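Local coordinates for DegV domain-containing protein spr0652 (Streptococcus pneumoniae, PDB 6CNG), which binds linoleic acid, may bind other long-chain fatty acids, and may serve in lipid transport or fatty acid metabolism, at residues V104-G108 against T109-S113; A117-A120 against K121-L125. One frame throughout, in Å; residues are numbered along the deposited sequence.

Contact 1 (V104-G108 against T109-S113); sequences VTITG and TLSGS. With EIC (linoleic acid), chain C.
The linoleic acid pocket of this DegV-family protein is bordered by a tight turn in which Thr107 faces Thr109 and Leu110, and Ser111 meets the fatty acid head group. Ser111 OG donates a hydrogen bond to carboxylate O1 of the lipid at 2.9 Å and accepts another from Ser113 N at 3.0 Å, forming an ST turn. With OG anti to the backbone N (chi1 164°), the hydroxyl can serve both partners; the amide contact leaves its proton for the carboxylate. Ser111 CB also rests on CG2 of Ile106, 3.8 Å away, so the serine has an apolar backing. At the bend, Thr109 N donates to Thr107 OG1 over 3.1 Å with an N-H...O angle of 154°, while Thr107 O receives weak bonds from the amides of Leu110 and Ser111. Thr107 turns its methyl CG2 the other way, to within 4.0 Å of Leu110 CB. The same Thr107 CG2 lies 3.8 Å from EIC C18, the tail end of the lipid. A water lies between the two limbs, 2.8 Å from Ile106 O and 2.7 Å from Ser111 O, and can donate to either. Thr107 OG1 bonds further to Gly217 O, and Ser113 OG to Tyr91 and Asp28. The turn leads from strand 100-105, paired with strands 23-28 and 132-137, into the start of helix 113-127.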
loop_
_atom_site.group_PDB
_atom_site.type_symbol
_atom_site.label_atom_id
_atom_site.label_comp_id
_atom_site.label_asym_id
_atom_site.label_seq_id
_atom_site.Cartn_x
_atom_site.Cartn_y
_atom_site.Cartn_z
ATOM N N VAL A 104 1.659 -5.584 -9.000
ATOM C CA VAL A 104 1.174 -5.679 -7.637
ATOM C C VAL A 104 0.027 -4.702 -7.501
ATOM O O VAL A 104 0.193 -3.505 -7.742
ATOM C CB VAL A 104 2.281 -5.339 -6.632
ATOM C CG1 VAL A 104 1.833 -5.621 -5.215
ATOM C CG2 VAL A 104 3.519 -6.100 -6.965
ATOM N N THR A 105 -1.119 -5.202 -7.084
ATOM C CA THR A 105 -2.260 -4.374 -6.785
ATOM C C THR A 105 -2.521 -4.301 -5.290
ATOM O O THR A 105 -2.134 -5.157 -4.500
ATOM C CB THR A 105 -3.525 -4.885 -7.468
ATOM O OG1 THR A 105 -3.995 -6.056 -6.797
ATOM C CG2 THR A 105 -3.258 -5.185 -8.894
ATOM N N ILE A 106 -3.189 -3.230 -4.921
ATOM C CA ILE A 106 -3.815 -3.147 -3.633
ATOM C C ILE A 106 -4.826 -4.288 -3.492
ATOM O O ILE A 106 -5.274 -4.899 -4.478
ATOM C CB ILE A 106 -4.476 -1.755 -3.617
ATOM C CG1 ILE A 106 -4.607 -1.210 -2.192
ATOM C CG2 ILE A 106 -5.805 -1.782 -4.427
ATOM C CD1 ILE A 106 -5.143 0.231 -2.096
ATOM N N THR A 107 -5.160 -4.597 -2.237
ATOM C CA THR A 107 -6.078 -5.680 -1.919
ATOM C C THR A 107 -7.232 -5.774 -2.908
ATOM O O THR A 107 -7.997 -4.827 -3.084
ATOM C CB THR A 107 -6.648 -5.517 -0.517
ATOM O OG1 THR A 107 -7.779 -6.381 -0.389
ATOM C CG2 THR A 107 -7.048 -4.090 -0.234
ATOM N N GLY A 108 -7.361 -6.925 -3.530
ATOM C CA GLY A 108 -8.455 -7.145 -4.441
ATOM C C GLY A 108 -9.776 -7.391 -3.774
ATOM O O GLY A 108 -10.765 -7.641 -4.455
ATOM N N THR A 109 -9.818 -7.366 -2.450
ATOM C CA THR A 109 -11.087 -7.504 -1.757
ATOM C C THR A 109 -11.785 -6.172 -1.574
ATOM O O THR A 109 -13.012 -6.117 -1.620
ATOM C CB THR A 109 -10.859 -8.144 -0.397
ATOM O OG1 THR A 109 -10.111 -9.347 -0.556
ATOM C CG2 THR A 109 -12.178 -8.496 0.250
ATOM N N LEU A 110 -11.026 -5.101 -1.376
ATOM C CA LEU A 110 -11.595 -3.783 -1.171
ATOM C C LEU A 110 -11.575 -2.912 -2.419
ATOM O O LEU A 110 -12.162 -1.833 -2.398
ATOM C CB LEU A 110 -10.858 -3.065 -0.041
ATOM C CG LEU A 110 -10.850 -3.729 1.332
ATOM C CD1 LEU A 110 -10.057 -2.925 2.292
ATOM C CD2 LEU A 110 -12.234 -3.941 1.862
ATOM N N SER A 111 -10.918 -3.345 -3.488
ATOM C CA SER A 111 -10.837 -2.570 -4.709
ATOM C C SER A 111 -10.813 -3.521 -5.892
ATOM O O SER A 111 -10.291 -4.631 -5.808
ATOM C CB SER A 111 -9.593 -1.687 -4.758
ATOM O OG SER A 111 -9.339 -1.229 -6.084
ATOM N N GLY A 112 -11.388 -3.057 -6.997
ATOM C CA GLY A 112 -11.379 -3.797 -8.232
ATOM C C GLY A 112 -10.112 -3.662 -9.038
ATOM O O GLY A 112 -10.052 -4.091 -10.192
ATOM N N SER A 113 -9.082 -3.071 -8.452
ATOM C CA SER A 113 -7.820 -2.923 -9.159
ATOM C C SER A 113 -7.306 -4.275 -9.630
ATOM O O SER A 113 -6.900 -4.437 -10.783
ATOM C CB SER A 113 -6.816 -2.243 -8.226
ATOM O OG SER A 113 -5.612 -1.973 -8.894
HETATM C C1 EIC C . -11.114 1.906 -5.171
HETATM C C2 EIC C . -9.981 1.956 -4.152
HETATM C C3 EIC C . -10.394 1.546 -2.756
HETATM C C4 EIC C . -9.194 1.320 -1.867
HETATM C C5 EIC C . -9.591 0.810 -0.498
HETATM C C6 EIC C . -8.378 0.472 0.363
HETATM C C7 EIC C . -7.660 1.705 0.927
HETATM C C8 EIC C . -6.375 1.313 1.633
HETATM C C9 EIC C . -5.666 2.581 2.048
HETATM C C10 EIC C . -5.796 3.075 3.260
HETATM C C11 EIC C . -6.675 2.430 4.323
HETATM C C12 EIC C . -5.819 2.393 5.583
HETATM C C13 EIC C . -5.634 1.327 6.331
HETATM C C14 EIC C . -6.295 -0.002 6.033
HETATM C C15 EIC C . -5.468 -0.839 5.061
HETATM C C16 EIC C . -6.164 -2.170 4.820
HETATM C C17 EIC C . -5.477 -2.968 3.750
HETATM C C18 EIC C . -6.232 -4.257 3.521
HETATM O O1 EIC C . -11.229 0.939 -5.972
HETATM O O2 EIC C . -11.944 2.848 -5.203
HETATM O O HOH W 1 -7.601 -4.439 -6.026
#

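Contact 2 (A117-A120 against K121-L125); sequences AQLA and KNIYL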
loop_
_atom_site.group_PDB
_atom_site.type_symbol
_atom_site.label_atom_id
_atom_site.label_comp_id
_atom_site.label_asym_id
_atom_site.label_seq_id
_atom_site.Cartn_x
_atom_site.Cartn_y
_atom_site.Cartn_z
ATOM N N ALA A 117 -6.586 -5.816 -13.349
ATOM C CA ALA A 117 -5.260 -6.300 -13.683
ATOM C C ALA A 117 -5.322 -7.715 -14.203
ATOM O O ALA A 117 -4.574 -8.077 -15.102
ATOM C CB ALA A 117 -4.365 -6.245 -12.449
ATOM N N GLN A 118 -6.183 -8.533 -13.634
ATOM C CA GLN A 118 -6.296 -9.903 -14.100
ATOM C C GLN A 118 -6.767 -9.931 -15.533
ATOM O O GLN A 118 -6.282 -10.730 -16.343
ATOM C CB GLN A 118 -7.276 -10.666 -13.232
ATOM C CG GLN A 118 -6.754 -11.032 -11.868
ATOM C CD GLN A 118 -7.819 -11.697 -10.999
ATOM O OE1 GLN A 118 -8.906 -11.150 -10.809
ATOM N NE2 GLN A 118 -7.498 -12.868 -10.454
ATOM N N LEU A 119 -7.710 -9.065 -15.861
ATOM C CA LEU A 119 -8.232 -9.027 -17.217
ATOM C C LEU A 119 -7.193 -8.480 -18.183
ATOM O O LEU A 119 -6.994 -9.030 -19.259
ATOM C CB LEU A 119 -9.507 -8.197 -17.244
ATOM C CG LEU A 119 -10.125 -8.040 -18.633
ATOM C CD1 LEU A 119 -10.452 -9.348 -19.304
ATOM C CD2 LEU A 119 -11.336 -7.205 -18.523
ATOM N N ALA A 120 -6.529 -7.393 -17.814
ATOM C CA ALA A 120 -5.482 -6.830 -18.647
ATOM C C ALA A 120 -4.437 -7.870 -19.006
ATOM O O ALA A 120 -3.977 -7.931 -20.152
ATOM C CB ALA A 120 -4.832 -5.674 -17.903
ATOM N N LYS A 121 -4.038 -8.695 -18.034
ATOM C CA LYS A 121 -3.037 -9.715 -18.315
ATOM C C LYS A 121 -3.526 -10.642 -19.403
ATOM O O LYS A 121 -2.805 -10.937 -20.355
ATOM C CB LYS A 121 -2.687 -10.544 -17.066
ATOM C CG LYS A 121 -1.921 -11.852 -17.403
ATOM C CD LYS A 121 -1.511 -12.672 -16.194
ATOM C CE LYS A 121 -0.792 -13.985 -16.613
ATOM N NZ LYS A 121 -0.318 -14.836 -15.491
ATOM N N ASN A 122 -4.729 -11.162 -19.232
ATOM C CA ASN A 122 -5.266 -12.107 -20.196
ATOM C C ASN A 122 -5.472 -11.470 -21.560
ATOM O O ASN A 122 -5.311 -12.142 -22.575
ATOM C CB ASN A 122 -6.561 -12.694 -19.646
ATOM C CG ASN A 122 -6.320 -13.604 -18.464
ATOM O OD1 ASN A 122 -5.283 -14.248 -18.360
ATOM N ND2 ASN A 122 -7.278 -13.654 -17.562
ATOM N N ILE A 123 -5.804 -10.179 -21.607
ATOM C CA ILE A 123 -6.008 -9.491 -22.872
ATOM C C ILE A 123 -4.682 -9.257 -23.558
ATOM O O ILE A 123 -4.550 -9.453 -24.766
ATOM C CB ILE A 123 -6.743 -8.161 -22.644
ATOM C CG1 ILE A 123 -8.191 -8.376 -22.186
ATOM C CG2 ILE A 123 -6.709 -7.314 -23.909
ATOM C CD1 ILE A 123 -9.097 -9.011 -23.241
ATOM N N TYR A 124 -3.682 -8.822 -22.812
ATOM C CA TYR A 124 -2.407 -8.523 -23.440
ATOM C C TYR A 124 -1.797 -9.766 -24.063
ATOM O O TYR A 124 -1.281 -9.713 -25.182
ATOM C CB TYR A 124 -1.454 -7.937 -22.411
ATOM C CG TYR A 124 -0.274 -7.168 -22.988
ATOM C CD1 TYR A 124 -0.409 -5.862 -23.430
ATOM C CD2 TYR A 124 0.973 -7.732 -23.034
ATOM C CE1 TYR A 124 0.680 -5.163 -23.915
ATOM C CE2 TYR A 124 2.042 -7.054 -23.509
ATOM C CZ TYR A 124 1.905 -5.768 -23.935
ATOM O OH TYR A 124 2.992 -5.113 -24.426
ATOM N N LEU A 125 -1.819 -10.889 -23.343
ATOM C CA LEU A 125 -1.217 -12.121 -23.830
ATOM C C LEU A 125 -1.924 -12.679 -25.047
ATOM O O LEU A 125 -1.402 -13.592 -25.681
ATOM C CB LEU A 125 -1.196 -13.185 -22.741
ATOM C CG LEU A 125 -0.318 -12.852 -21.538
ATOM C CD1 LEU A 125 -0.211 -14.036 -20.600
ATOM C CD2 LEU A 125 1.025 -12.432 -21.986
#
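Ala120 O accepts the shortest backbone bond of this helical stretch, from Tyr124 N at 2.8 Å with an N-H...O angle of 162°. The same i to i+4 pattern joins Lys121 N to Ala117 O at 3.0 Å and Ile123 N to Leu119 O at 2.9 Å, whereas the bond from Asn122 N to Gln118 O is weak. On one flank Leu119 and Ile123 lie side by side and point the same way, CD1 of the leucine meeting CG1 of the isoleucine at 3.8 Å. Leu119 reaches forward because CG stands anti to its backbone N (chi1 178°); Ile123 CG1 in turn settles 3.2 Å from Leu119 O. Asn122 leans back over the preceding turn, with its CG 3.6 Å from Gln118 O. Lys121 begins against the same turn, CB lying 3.7 Å from Ala117 O, but its extended chain carries NZ away to a hydrogen bond with Ile133 O on strand 132-137. Tyr91 of helix 88-95 packs on the methyls of Ala117 and Ala120, and Tyr124 stacks on His128 and meets Phe95 edge-to-face. The carbonyls of residues 117-120 are each paired with the amide four residues on, that of Gln118 weakly; the helix thus presents one buried face, of Ala117, Ala120 and Tyr124, and a mixed outer face where Gln118 and Asn122 sit beside the apolar pair Leu119 and Ile123.

From the N terminus, the chain leaves strand 100-105 and makes the turn of contact 1, which closes before contact 2 opens on the helix that follows; the two lie in series, neither nested nor crossed. Contact 1 folds the strand end back toward the helix start, whereas contact 2 closes no loop and joins successive turns within helix 113-127. They touch where Thr105 CG2 packs on Ala117 CB at 3.9 Å, although their centres are 15 Å apart. Together they take in the end of the first strand, the connecting loop and part of the helix of the beta-alpha-beta unit completed by strand 132-137, with the lipid pocket beside contact 1 and helix 88-95 alongside contact 2.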